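Local atomic coordinates of O-phospho-L-seryl-tRNA:Cys-tRNA synthase (Methanocaldococcus jannaschii DSM 2661, PDB entry 5X6B), a protein that probably converts O-phosphoseryl-tRNA to cysteinyl-tRNA, using a pyridoxal phosphate cofactor held as a Schiff base on a lysine. Residues I66-A71 and M304-H309; M113-P118 and F268-S273; L199-G204 and L228-T233; G207-A212 and P343-L348; K315-E320 and S393-E398. One frame throughout, in Å; residues are numbered along the deposited sequence.

Contact 1. Residues I66-A71 and M304-H309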
# COMPACT_ATOMS: atom_id res chain seq x y z
N ILE B 66 -9.69 4.20 -5.89
CA ILE B 66 -8.79 5.21 -6.41
C ILE B 66 -8.04 5.86 -5.25
O ILE B 66 -8.64 6.26 -4.25
CB ILE B 66 -9.54 6.28 -7.21
CG1 ILE B 66 -10.30 5.64 -8.37
CG2 ILE B 66 -8.59 7.34 -7.73
CD1 ILE B 66 -9.40 4.94 -9.37
N LEU B 67 -6.72 5.95 -5.37
CA LEU B 67 -5.91 6.49 -4.27
C LEU B 67 -5.91 8.01 -4.25
O LEU B 67 -5.67 8.65 -5.27
CB LEU B 67 -4.48 5.97 -4.35
CG LEU B 67 -4.16 4.78 -3.43
CD1 LEU B 67 -4.92 3.54 -3.88
CD2 LEU B 67 -2.66 4.53 -3.37
N PRO B 68 -6.20 8.58 -3.08
CA PRO B 68 -6.07 10.02 -2.85
C PRO B 68 -4.60 10.39 -2.64
O PRO B 68 -3.81 9.52 -2.28
CB PRO B 68 -6.89 10.24 -1.58
CG PRO B 68 -6.76 8.95 -0.84
CD PRO B 68 -6.70 7.87 -1.89
N LYS B 69 -4.25 11.66 -2.85
CA LYS B 69 -2.86 12.08 -2.83
C LYS B 69 -2.17 11.80 -1.49
O LYS B 69 -0.97 11.55 -1.45
CB LYS B 69 -2.75 13.57 -3.17
CG LYS B 69 -3.55 14.50 -2.27
CD LYS B 69 -3.32 15.95 -2.65
CE LYS B 69 -4.11 16.90 -1.76
NZ LYS B 69 -5.57 16.65 -1.89
N GLU B 70 -2.94 11.83 -0.40
CA GLU B 70 -2.40 11.51 0.92
C GLU B 70 -1.82 10.10 0.94
O GLU B 70 -0.78 9.86 1.54
CB GLU B 70 -3.49 11.64 2.00
CG GLU B 70 -4.12 13.02 2.11
CD GLU B 70 -5.29 13.21 1.16
OE1 GLU B 70 -5.52 12.32 0.31
OE2 GLU B 70 -5.98 14.24 1.26
N ALA B 71 -2.51 9.18 0.27
CA ALA B 71 -2.09 7.79 0.26
C ALA B 71 -0.90 7.58 -0.67
O ALA B 71 -0.02 6.78 -0.37
CB ALA B 71 -3.25 6.89 -0.15
N MET B 304 -4.66 3.24 5.97
CA MET B 304 -4.55 4.22 7.04
C MET B 304 -4.45 5.65 6.50
O MET B 304 -4.96 6.60 7.10
CB MET B 304 -3.34 3.93 7.93
CG MET B 304 -3.47 2.68 8.79
SD MET B 304 -2.06 2.46 9.90
CE MET B 304 -0.78 1.98 8.74
N ALA B 305 -3.80 5.80 5.35
CA ALA B 305 -3.62 7.12 4.74
C ALA B 305 -4.90 7.64 4.10
O ALA B 305 -5.22 8.82 4.21
CB ALA B 305 -2.50 7.07 3.72
N SER B 306 -5.64 6.76 3.43
CA SER B 306 -6.90 7.14 2.80
C SER B 306 -8.04 7.25 3.80
O SER B 306 -9.14 7.67 3.44
CB SER B 306 -7.28 6.13 1.72
OG SER B 306 -6.28 6.07 0.72
N PHE B 307 -7.78 6.88 5.05
CA PHE B 307 -8.85 6.77 6.03
C PHE B 307 -9.58 8.10 6.30
O PHE B 307 -10.81 8.13 6.29
CB PHE B 307 -8.31 6.18 7.34
CG PHE B 307 -9.36 5.96 8.38
CD1 PHE B 307 -10.43 5.11 8.13
CD2 PHE B 307 -9.28 6.57 9.62
CE1 PHE B 307 -11.41 4.90 9.08
CE2 PHE B 307 -10.25 6.36 10.58
CZ PHE B 307 -11.32 5.52 10.31
N PRO B 308 -8.84 9.21 6.53
CA PRO B 308 -9.58 10.47 6.73
C PRO B 308 -10.40 10.88 5.50
O PRO B 308 -11.50 11.40 5.66
CB PRO B 308 -8.46 11.49 7.00
CG PRO B 308 -7.33 10.67 7.51
CD PRO B 308 -7.39 9.39 6.75
N HIS B 309 -9.86 10.65 4.31
CA HIS B 309 -10.59 10.91 3.08
C HIS B 309 -11.83 10.02 2.98
O HIS B 309 -12.85 10.44 2.44
CB HIS B 309 -9.69 10.69 1.87
CG HIS B 309 -10.42 10.65 0.56
ND1 HIS B 309 -11.08 11.74 0.05
CD2 HIS B 309 -10.59 9.65 -0.34
CE1 HIS B 309 -11.64 11.42 -1.11
NE2 HIS B 309 -11.35 10.15 -1.36

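Contact 2. Residues M113-P118 and F268-S273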
# COMPACT_ATOMS: atom_id res chain seq x y z
N MET B 113 -18.35 -1.57 15.82
CA MET B 113 -18.16 -2.97 16.21
C MET B 113 -17.15 -3.02 17.36
O MET B 113 -16.45 -2.05 17.62
CB MET B 113 -17.68 -3.81 15.03
CG MET B 113 -18.67 -3.89 13.87
SD MET B 113 -20.13 -4.90 14.22
CE MET B 113 -19.41 -6.53 14.30
N ASP B 114 -17.10 -4.15 18.05
CA ASP B 114 -16.24 -4.28 19.22
C ASP B 114 -14.77 -4.36 18.85
O ASP B 114 -13.93 -3.70 19.46
CB ASP B 114 -16.63 -5.52 20.04
CG ASP B 114 -17.95 -5.36 20.77
OD1 ASP B 114 -18.30 -4.21 21.12
OD2 ASP B 114 -18.63 -6.38 21.00
N CYS B 115 -14.46 -5.17 17.84
CA CYS B 115 -13.08 -5.45 17.47
C CYS B 115 -12.90 -5.40 15.96
O CYS B 115 -13.88 -5.42 15.22
CB CYS B 115 -12.64 -6.82 17.99
SG CYS B 115 -13.19 -7.21 19.67
N ALA B 116 -11.65 -5.35 15.52
CA ALA B 116 -11.33 -5.36 14.09
C ALA B 116 -9.96 -5.96 13.83
O ALA B 116 -9.07 -5.89 14.68
CB ALA B 116 -11.41 -3.95 13.52
N ARG B 117 -9.79 -6.57 12.66
CA ARG B 117 -8.50 -7.12 12.25
C ARG B 117 -8.24 -6.84 10.78
O ARG B 117 -9.17 -6.88 9.96
CB ARG B 117 -8.43 -8.63 12.52
CG ARG B 117 -8.27 -9.02 13.98
CD ARG B 117 -6.92 -8.58 14.53
NE ARG B 117 -6.70 -9.04 15.90
CZ ARG B 117 -7.01 -8.34 16.99
NH1 ARG B 117 -7.58 -7.15 16.89
NH2 ARG B 117 -6.76 -8.84 18.19
N PRO B 118 -6.98 -6.55 10.42
CA PRO B 118 -6.60 -6.34 9.03
C PRO B 118 -6.54 -7.66 8.27
O PRO B 118 -6.08 -8.66 8.81
CB PRO B 118 -5.22 -5.71 9.13
CG PRO B 118 -4.68 -6.23 10.41
CD PRO B 118 -5.85 -6.34 11.34
N PHE B 268 -15.62 -7.63 14.34
CA PHE B 268 -16.35 -8.68 15.05
C PHE B 268 -16.61 -8.32 16.52
O PHE B 268 -15.90 -7.51 17.11
CB PHE B 268 -15.60 -10.01 14.96
CG PHE B 268 -14.16 -9.93 15.43
CD1 PHE B 268 -13.84 -10.18 16.75
CD2 PHE B 268 -13.14 -9.63 14.54
CE1 PHE B 268 -12.53 -10.12 17.19
CE2 PHE B 268 -11.83 -9.57 14.97
CZ PHE B 268 -11.52 -9.81 16.30
N SER B 269 -17.63 -8.96 17.09
CA SER B 269 -18.00 -8.73 18.48
C SER B 269 -17.06 -9.44 19.44
O SER B 269 -16.45 -10.45 19.08
CB SER B 269 -19.43 -9.20 18.72
OG SER B 269 -19.55 -10.60 18.51
N GLU B 270 -16.95 -8.91 20.66
CA GLU B 270 -16.13 -9.52 21.71
C GLU B 270 -16.50 -10.99 21.94
O GLU B 270 -15.65 -11.80 22.31
CB GLU B 270 -16.27 -8.74 23.01
CG GLU B 270 -15.50 -9.32 24.20
CD GLU B 270 -13.99 -9.21 24.05
OE1 GLU B 270 -13.53 -8.52 23.12
OE2 GLU B 270 -13.27 -9.82 24.86
N GLU B 271 -17.76 -11.32 21.70
CA GLU B 271 -18.27 -12.67 21.89
C GLU B 271 -17.48 -13.70 21.07
O GLU B 271 -17.23 -14.81 21.53
CB GLU B 271 -19.76 -12.73 21.52
CG GLU B 271 -20.40 -14.10 21.69
CD GLU B 271 -21.87 -14.10 21.28
OE1 GLU B 271 -22.39 -13.03 20.92
OE2 GLU B 271 -22.50 -15.18 21.33
N PHE B 272 -17.09 -13.31 19.86
CA PHE B 272 -16.37 -14.23 18.98
C PHE B 272 -14.88 -13.92 18.89
O PHE B 272 -14.18 -14.45 18.03
CB PHE B 272 -16.97 -14.19 17.57
CG PHE B 272 -18.39 -14.65 17.50
CD1 PHE B 272 -18.69 -15.98 17.24
CD2 PHE B 272 -19.43 -13.75 17.67
CE1 PHE B 272 -20.00 -16.40 17.16
CE2 PHE B 272 -20.74 -14.17 17.60
CZ PHE B 272 -21.03 -15.50 17.34
N SER B 273 -14.39 -13.07 19.79
CA SER B 273 -12.99 -12.66 19.78
C SER B 273 -12.04 -13.85 19.98
O SER B 273 -11.04 -13.98 19.28
CB SER B 273 -12.74 -11.60 20.85
OG SER B 273 -11.38 -11.20 20.87

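Contact 3. Residues L199-G204 and L228-T233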
# COMPACT_ATOMS: atom_id res chain seq x y z
N LEU B 199 -25.03 -12.23 4.60
CA LEU B 199 -25.78 -11.32 3.74
C LEU B 199 -24.85 -10.40 2.95
O LEU B 199 -24.09 -9.61 3.53
CB LEU B 199 -26.76 -10.48 4.56
CG LEU B 199 -27.51 -9.39 3.77
CD1 LEU B 199 -28.36 -10.00 2.66
CD2 LEU B 199 -28.36 -8.54 4.70
N THR B 200 -24.90 -10.51 1.62
CA THR B 200 -24.18 -9.59 0.76
C THR B 200 -24.87 -8.24 0.81
O THR B 200 -25.92 -8.05 0.18
CB THR B 200 -24.12 -10.10 -0.69
OG1 THR B 200 -23.53 -11.40 -0.71
CG2 THR B 200 -23.29 -9.17 -1.54
N HIS B 201 -24.30 -7.31 1.58
CA HIS B 201 -24.96 -6.03 1.87
C HIS B 201 -25.32 -5.26 0.60
O HIS B 201 -26.41 -4.70 0.49
CB HIS B 201 -24.07 -5.17 2.76
CG HIS B 201 -24.81 -4.09 3.48
ND1 HIS B 201 -24.19 -3.16 4.28
CD2 HIS B 201 -26.14 -3.80 3.53
CE1 HIS B 201 -25.09 -2.34 4.79
NE2 HIS B 201 -26.28 -2.70 4.35
N VAL B 202 -24.39 -5.23 -0.35
CA VAL B 202 -24.67 -4.80 -1.71
C VAL B 202 -24.04 -5.81 -2.66
O VAL B 202 -22.82 -6.02 -2.63
CB VAL B 202 -24.15 -3.37 -2.01
CG1 VAL B 202 -24.08 -3.11 -3.50
CG2 VAL B 202 -25.02 -2.32 -1.35
N ASP B 203 -24.86 -6.45 -3.49
CA ASP B 203 -24.33 -7.41 -4.46
C ASP B 203 -23.55 -6.68 -5.54
O ASP B 203 -23.76 -5.49 -5.78
CB ASP B 203 -25.44 -8.24 -5.09
CG ASP B 203 -26.46 -7.39 -5.80
OD1 ASP B 203 -27.01 -6.45 -5.17
OD2 ASP B 203 -26.69 -7.63 -7.01
N GLY B 204 -22.67 -7.42 -6.21
CA GLY B 204 -21.80 -6.85 -7.22
C GLY B 204 -22.28 -7.06 -8.64
O GLY B 204 -21.54 -6.84 -9.60
N LEU B 228 -22.10 -9.97 7.86
CA LEU B 228 -22.55 -9.03 6.84
C LEU B 228 -21.39 -8.69 5.90
O LEU B 228 -20.40 -8.09 6.32
CB LEU B 228 -23.11 -7.77 7.49
CG LEU B 228 -23.65 -6.67 6.57
CD1 LEU B 228 -24.80 -7.17 5.70
CD2 LEU B 228 -24.09 -5.47 7.39
N ASN B 229 -21.51 -9.09 4.64
CA ASN B 229 -20.48 -8.78 3.65
C ASN B 229 -20.56 -7.33 3.21
O ASN B 229 -21.29 -6.99 2.29
CB ASN B 229 -20.60 -9.69 2.43
CG ASN B 229 -19.50 -9.44 1.41
OD1 ASN B 229 -18.52 -8.76 1.71
ND2 ASN B 229 -19.66 -9.99 0.21
N CYS B 230 -19.79 -6.49 3.88
CA CYS B 230 -19.81 -5.06 3.60
C CYS B 230 -18.78 -4.64 2.57
O CYS B 230 -18.40 -3.46 2.51
CB CYS B 230 -19.62 -4.29 4.89
SG CYS B 230 -21.06 -4.35 5.96
N ALA B 231 -18.31 -5.59 1.77
CA ALA B 231 -17.64 -5.24 0.54
C ALA B 231 -18.65 -4.42 -0.24
O ALA B 231 -19.82 -4.78 -0.28
CB ALA B 231 -17.23 -6.48 -0.24
N TYR B 232 -18.20 -3.29 -0.79
CA TYR B 232 -19.06 -2.37 -1.55
C TYR B 232 -19.97 -1.47 -0.73
O TYR B 232 -20.72 -0.69 -1.31
CB TYR B 232 -19.94 -3.10 -2.57
CG TYR B 232 -19.40 -3.15 -3.98
CD1 TYR B 232 -18.74 -2.06 -4.54
CD2 TYR B 232 -19.60 -4.27 -4.77
CE1 TYR B 232 -18.27 -2.11 -5.83
CE2 TYR B 232 -19.14 -4.32 -6.07
CZ TYR B 232 -18.47 -3.24 -6.59
OH TYR B 232 -18.00 -3.29 -7.88
N THR B 233 -19.93 -1.57 0.60
CA THR B 233 -20.65 -0.57 1.40
C THR B 233 -19.75 0.19 2.36
O THR B 233 -19.85 1.41 2.46
CB THR B 233 -21.80 -1.19 2.22
OG1 THR B 233 -21.30 -2.21 3.09
CG2 THR B 233 -22.86 -1.77 1.31

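Contact 4. Residues G207-A212 and P343-L348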
# COMPACT_ATOMS: atom_id res chain seq x y z
N GLY B 207 -26.03 -4.15 -7.60
CA GLY B 207 -25.79 -3.04 -6.70
C GLY B 207 -27.01 -2.70 -5.87
O GLY B 207 -27.28 -1.53 -5.61
N ASN B 208 -27.74 -3.73 -5.46
CA ASN B 208 -28.90 -3.56 -4.59
C ASN B 208 -28.51 -3.51 -3.13
O ASN B 208 -27.84 -4.42 -2.63
CB ASN B 208 -29.92 -4.68 -4.81
CG ASN B 208 -30.58 -4.60 -6.16
OD1 ASN B 208 -30.72 -3.52 -6.74
ND2 ASN B 208 -31.00 -5.76 -6.68
N LEU B 209 -28.93 -2.46 -2.44
CA LEU B 209 -28.76 -2.37 -1.00
C LEU B 209 -29.79 -3.28 -0.31
O LEU B 209 -30.86 -3.56 -0.87
CB LEU B 209 -28.90 -0.92 -0.54
CG LEU B 209 -28.70 -0.57 0.94
CD1 LEU B 209 -27.36 -1.08 1.44
CD2 LEU B 209 -28.82 0.92 1.12
N ASN B 210 -29.47 -3.75 0.89
CA ASN B 210 -30.37 -4.64 1.62
C ASN B 210 -30.52 -4.20 3.07
O ASN B 210 -29.56 -3.74 3.69
CB ASN B 210 -29.87 -6.08 1.54
CG ASN B 210 -29.92 -6.65 0.13
OD1 ASN B 210 -28.88 -6.91 -0.48
ND2 ASN B 210 -31.13 -6.87 -0.38
N ASP B 211 -31.73 -4.33 3.61
CA ASP B 211 -31.97 -3.97 5.01
C ASP B 211 -31.36 -5.01 5.95
O ASP B 211 -32.02 -5.96 6.35
CB ASP B 211 -33.47 -3.82 5.28
CG ASP B 211 -33.76 -3.20 6.63
OD1 ASP B 211 -32.82 -2.70 7.27
OD2 ASP B 211 -34.94 -3.22 7.06
N ALA B 212 -30.09 -4.80 6.30
CA ALA B 212 -29.32 -5.78 7.06
C ALA B 212 -29.91 -6.09 8.43
O ALA B 212 -29.69 -7.17 8.98
CB ALA B 212 -27.88 -5.29 7.22
N PRO B 343 -35.28 3.51 -7.01
CA PRO B 343 -34.09 4.14 -7.58
C PRO B 343 -32.80 3.62 -6.95
O PRO B 343 -32.85 3.00 -5.89
CB PRO B 343 -34.29 5.62 -7.25
CG PRO B 343 -35.01 5.58 -5.95
CD PRO B 343 -35.93 4.39 -6.01
N LYS B 344 -31.66 3.89 -7.59
CA LYS B 344 -30.38 3.41 -7.10
C LYS B 344 -30.07 3.95 -5.71
O LYS B 344 -30.14 5.15 -5.46
CB LYS B 344 -29.25 3.80 -8.05
CG LYS B 344 -29.26 3.07 -9.38
CD LYS B 344 -29.21 1.56 -9.20
CE LYS B 344 -27.97 1.10 -8.44
NZ LYS B 344 -27.89 -0.39 -8.38
N GLU B 345 -29.74 3.04 -4.79
CA GLU B 345 -29.22 3.42 -3.49
C GLU B 345 -27.76 2.98 -3.41
O GLU B 345 -27.20 2.82 -2.33
CB GLU B 345 -30.05 2.81 -2.36
CG GLU B 345 -31.06 3.77 -1.72
CD GLU B 345 -30.40 5.00 -1.11
OE1 GLU B 345 -29.33 4.87 -0.48
OE2 GLU B 345 -30.97 6.11 -1.26
N HIS B 346 -27.17 2.77 -4.58
CA HIS B 346 -25.76 2.46 -4.71
C HIS B 346 -25.28 2.94 -6.08
O HIS B 346 -26.09 3.20 -6.96
CB HIS B 346 -25.52 0.95 -4.56
CG HIS B 346 -24.07 0.57 -4.45
ND1 HIS B 346 -23.32 0.16 -5.53
CD2 HIS B 346 -23.24 0.51 -3.38
CE1 HIS B 346 -22.10 -0.13 -5.14
NE2 HIS B 346 -22.02 0.08 -3.83
N ASP B 347 -23.97 3.06 -6.25
CA ASP B 347 -23.40 3.63 -7.47
C ASP B 347 -23.18 2.61 -8.59
O ASP B 347 -22.95 2.99 -9.74
CB ASP B 347 -22.08 4.32 -7.13
CG ASP B 347 -21.11 3.39 -6.43
OD1 ASP B 347 -20.58 2.48 -7.09
OD2 ASP B 347 -20.93 3.53 -5.20
N LEU B 348 -23.25 1.33 -8.26
CA LEU B 348 -23.06 0.30 -9.28
C LEU B 348 -24.33 0.19 -10.12
O LEU B 348 -25.38 -0.19 -9.62
CB LEU B 348 -22.73 -1.05 -8.63
CG LEU B 348 -22.09 -2.16 -9.48
CD1 LEU B 348 -21.60 -3.29 -8.58
CD2 LEU B 348 -23.03 -2.73 -10.55

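Contact 5. Residues K315-E320 and S393-E398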
# COMPACT_ATOMS: atom_id res chain seq x y z
N LYS B 315 -19.83 10.65 4.49
CA LYS B 315 -20.75 11.72 4.89
C LYS B 315 -21.35 12.40 3.66
O LYS B 315 -22.31 13.16 3.78
CB LYS B 315 -20.03 12.75 5.77
CG LYS B 315 -19.57 12.22 7.12
CD LYS B 315 -18.83 13.29 7.92
CE LYS B 315 -18.37 12.75 9.27
NZ LYS B 315 -17.54 13.73 10.03
N LYS B 316 -20.78 12.13 2.50
CA LYS B 316 -21.21 12.76 1.25
C LYS B 316 -21.69 11.72 0.26
O LYS B 316 -21.66 11.93 -0.95
CB LYS B 316 -20.08 13.58 0.64
CG LYS B 316 -19.63 14.73 1.52
CD LYS B 316 -18.50 15.50 0.87
CE LYS B 316 -18.12 16.72 1.68
NZ LYS B 316 -16.93 17.40 1.09
N TRP B 317 -22.14 10.59 0.79
CA TRP B 317 -22.62 9.47 -0.02
C TRP B 317 -23.80 9.87 -0.90
O TRP B 317 -23.99 9.32 -1.99
CB TRP B 317 -22.99 8.31 0.90
CG TRP B 317 -23.72 7.18 0.24
CD1 TRP B 317 -24.98 6.74 0.55
CD2 TRP B 317 -23.25 6.35 -0.82
NE1 TRP B 317 -25.31 5.68 -0.26
CE2 TRP B 317 -24.27 5.42 -1.11
CE3 TRP B 317 -22.07 6.30 -1.56
CZ2 TRP B 317 -24.15 4.46 -2.11
CZ3 TRP B 317 -21.94 5.34 -2.55
CH2 TRP B 317 -22.98 4.44 -2.82
N ASP B 318 -24.59 10.84 -0.44
CA ASP B 318 -25.76 11.27 -1.21
C ASP B 318 -25.35 11.97 -2.51
O ASP B 318 -26.05 11.86 -3.52
CB ASP B 318 -26.64 12.19 -0.37
CG ASP B 318 -27.44 11.43 0.68
OD1 ASP B 318 -27.70 10.22 0.50
OD2 ASP B 318 -27.82 12.05 1.70
N GLU B 319 -24.21 12.66 -2.49
CA GLU B 319 -23.73 13.34 -3.68
C GLU B 319 -23.34 12.35 -4.78
O GLU B 319 -23.53 12.62 -5.96
CB GLU B 319 -22.55 14.24 -3.33
CG GLU B 319 -22.91 15.30 -2.29
CD GLU B 319 -21.71 16.11 -1.82
OE1 GLU B 319 -20.58 15.83 -2.27
OE2 GLU B 319 -21.91 17.02 -0.98
N GLU B 320 -22.81 11.20 -4.38
CA GLU B 320 -22.43 10.17 -5.35
C GLU B 320 -23.67 9.47 -5.90
O GLU B 320 -23.70 9.06 -7.06
CB GLU B 320 -21.47 9.16 -4.72
CG GLU B 320 -20.28 9.78 -4.01
CD GLU B 320 -19.32 10.48 -4.96
OE1 GLU B 320 -19.11 9.97 -6.09
OE2 GLU B 320 -18.77 11.53 -4.57
N SER B 393 -19.93 2.48 -13.08
CA SER B 393 -20.08 3.33 -11.91
C SER B 393 -19.34 4.63 -12.19
O SER B 393 -18.28 4.62 -12.82
CB SER B 393 -19.55 2.64 -10.66
OG SER B 393 -19.74 3.45 -9.50
N VAL B 394 -19.91 5.75 -11.76
CA VAL B 394 -19.25 7.03 -11.92
C VAL B 394 -18.88 7.54 -10.54
O VAL B 394 -18.59 8.73 -10.35
CB VAL B 394 -20.14 8.07 -12.65
CG1 VAL B 394 -20.50 7.56 -14.04
CG2 VAL B 394 -21.39 8.41 -11.84
N TYR B 395 -18.89 6.64 -9.57
CA TYR B 395 -18.49 6.98 -8.21
C TYR B 395 -17.12 7.64 -8.20
O TYR B 395 -16.19 7.18 -8.86
CB TYR B 395 -18.47 5.74 -7.31
CG TYR B 395 -18.09 6.07 -5.89
CD1 TYR B 395 -19.07 6.40 -4.96
CD2 TYR B 395 -16.76 6.08 -5.48
CE1 TYR B 395 -18.73 6.73 -3.66
CE2 TYR B 395 -16.42 6.40 -4.18
CZ TYR B 395 -17.41 6.72 -3.28
OH TYR B 395 -17.08 7.04 -1.98
N GLY B 396 -17.00 8.72 -7.44
CA GLY B 396 -15.73 9.38 -7.27
C GLY B 396 -15.33 10.29 -8.42
O GLY B 396 -14.37 11.05 -8.30
N LEU B 397 -16.07 10.23 -9.52
CA LEU B 397 -15.81 11.12 -10.65
C LEU B 397 -16.24 12.56 -10.36
O LEU B 397 -17.21 12.79 -9.62
CB LEU B 397 -16.51 10.63 -11.91
CG LEU B 397 -15.92 9.40 -12.59
CD1 LEU B 397 -16.75 9.04 -13.82
CD2 LEU B 397 -14.48 9.66 -12.96
N GLU B 398 -15.52 13.52 -10.93
CA GLU B 398 -15.97 14.91 -10.92
C GLU B 398 -17.23 15.01 -11.78
O GLU B 398 -17.42 14.22 -12.71
CB GLU B 398 -14.87 15.84 -11.46
CG GLU B 398 -13.54 15.76 -10.72
CD GLU B 398 -13.59 16.38 -9.33
OE1 GLU B 398 -14.22 17.45 -9.18
OE2 GLU B 398 -13.00 15.80 -8.39

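Contact 1. Residues I66-A71 and M304-H309
Pro68, just ahead of helix 69-77, packs against Ser306 and His309 where helix 298-305 gives way to helix 307-314. The close side of the contact is built from small groups. Pro68 CD lies 3.2 Å from Ser306 OG. From another direction Ala71 CB comes to 3.3 Å of the same oxygen, Ser306 OG. Both are carbon-oxygen van der Waals contacts. The polar needs of the hydroxyl are met elsewhere, by the carbonyls of Ala258 and Thr302, which lie within bonding distance of its one proton. Ala258 follows shortly after the cofactor-bearing Lys255. Ala305 CB fills the next place and sits 3.6 Å from Ala71 CA. With only methyl groups between them, the two backbones can come near each other. His309 turns its CG anti to the backbone N (chi1 168°), and this lays the imidazole beside the proline. Pro68 CB is over one ring face, 3.9 Å from His309 CD2. The looser side belongs to Glu70, which is partly exposed. Its CB only grazes Ala305 O at 4.0 Å. Its carboxylate goes to its neighbour instead, in a long salt bridge of 4.0 Å between Glu70 OE2 and Lys69 NZ. No hydrogen bond joins the two segments. The contact borders on the second subunit, whose Tyr44 meets Phe307 edge-to-face and whose Asp80 accepts from Leu67 N. Behind the junction of helices 298-305 and 307-314, Met304 and Phe307 pack on helix 100-111.

Contact 2. Residues M113-P118 and F268-S273
The first torsion of Phe268 swings its ring over Cys115 CB: Phe268 CG stands between its own backbone N and carbonyl carbon (chi1 55°). The Cys115 torsion (chi1 -42°) places only SG, which makes an oblique sulfur-aromatic contact with the same ring. Cys115 CB is over one ring face, 3.7 Å from the centroid of the Phe268 ring, as a CH-pi contact. Arg117 CG reaches the ring edge near its plane, 3.7 Å from Phe268 CE2, and the guanidinium plane is steeply inclined to the ring. Two backbone bonds join the same pair of residues: Cys115 N to Phe268 O at 2.8 Å and Phe268 N to Cys115 O at 2.9 Å. On the other side of the strand Met113 CE rests 3.8 Å from Phe268 CA. Asp114 extends the contact past the strand end. Its OD2 takes a nearly straight bond (171°) from Glu270 N at 3.1 Å, on the anti side of the carboxylate, while its OD1 pairs with Lys242. Arg117 NH2 forms a salt bridge with Glu287. Cys115 and Phe268 form an antiparallel hydrogen-bonded pair that attaches the edge strand 115-119 to strand 264-268. Strand 264-268 also runs antiparallel to strand 248-252, in a seven-stranded mixed sheet whose strand order matches the large domain of fold-type I pyridoxal phosphate enzymes.

Contact 3. Residues L199-G204 and L228-T233
Leu199 O accepts from Asn229 N at 2.9 Å, and Asn229 O accepts from His201 N at 3.1 Å. These bonds join two parallel neighbouring strands at the ends of a beta-alpha-beta unit. The Asn229 side chain is used at both ends. Its OD1 accepts from Ala231 N at 3.2 Å, forming an Asx turn, and its ND2 binds N1 of the pyridoxal phosphate on Lys255. Thr200 OG1 is bonded to Asp143. His201 ND1 and Thr233 OG1 share a bond of 3.3 Å in which either could donate. Leu228 CD2 lies over one face of the His201 ring as a CH-pi contact, 4.2 Å from the centroid of that ring. Val202 CG2 meets Thr233 CG2 at 3.5 Å, closing the packing beyond the strands. An amide nitrogen such as Asn229 ND2 is a donor, so the cofactor N1 probably acts as acceptor. The Asx turn would help hold that amide in its orientation.

Contact 4. Residues G207-A212 and P343-L348
Gly207 and Leu209 lie in the loop between strand 194-200 and helix 212-221 of a beta-alpha-beta unit. They meet Lys344, Glu345, His346 and Leu348, in the loop that enters strand 349-352 of the small antiparallel sheet. Lys344 makes the one hydrogen bond across the contact, and it is weak. Its chain bends at chi2 (-57°) and again at chi3, curling the amino group back over its own loop. Lys344 NZ bonds Leu348 O at 2.8 Å, within its own segment, and makes the second, weak bond to Gly207 O at 3.1 Å. The positive phi of Gly207 suits a residue without a side chain. His346 CB also touches this carbonyl, 3.2 Å from Gly207 O. The ring of His346 is held at both nitrogens. ND1 accepts from Leu348 N at 3.0 Å, the donor lying 32° out of the ring plane, and NE2 bonds Tyr232 O. The Leu209 and Glu345 side chains cross at a slant, and Leu209 CD2 comes to 4.1 Å of Glu345 CB. The Glu345 carboxylate pairs with Arg325. Helix 317-331 covers the 343-348 side, with Thr324 against Lys344 and Leu321 against Glu345. On the other side Leu209 packs on His201, beyond the end of strand 194-200.

Contact 5. Residues K315-E320 and S393-E398
The Tyr395 ring has Glu320 OE1 over one face, 3.7 Å above the ring plane of Tyr395 and offset toward the rim. Tyr395 CE1 in turn sits at the edge of the Trp317 indole, in its plane, 3.7 Å from Trp317 CZ3. Tyr395 belongs to a type II beta turn, Val394 to Leu397, that leads into helix 399-415. Glu320 lies in the first turn of helix 317-331, and Trp317 comes three residues before it. Glu320 crosses Tyr395 at about a right angle, with carboxylate and ring planes 56° apart. Its CG touches Tyr395 CE1 at 3.4 Å, and the bend at chi2 (-67°) turns the carboxylate back toward the turn. Ser393 OG accepts from Tyr395 N at 3.3 Å in an ST turn. Arg236 adds a cation-pi contact to Tyr395. Glu320 OE2 pairs with Lys323, which also bonds Leu397 O. The direct polar link is Gly396 N to Glu320 OE1, 2.8 Å and nearly straight, arriving 39° out of the carboxylate plane.

How the contacts relate
From the N terminus, contact 1 opens first, at 66-71, and closes the longest loop at 304-309. Within that loop contact 2 joins 113-118 to 268-273. Contact 3 lies within contact 2 in turn, pairing two central strands of the same large sheet. Contact 4 starts at 207-212, between the segments of contact 3, and ends at 343-348. It crosses contacts 1, 2 and 3 and ties the large sheet to the loop entering the small antiparallel sheet. It touches contact 3, where Asp203 OD1 accepts from Asn208 N. Contact 5 opens after contact 1 has closed, crosses contact 4 and ties helix 317-331 to the turn before helix 399-415. Contacts 4 and 5 meet through Asp347 OD1 and Ser393 OG.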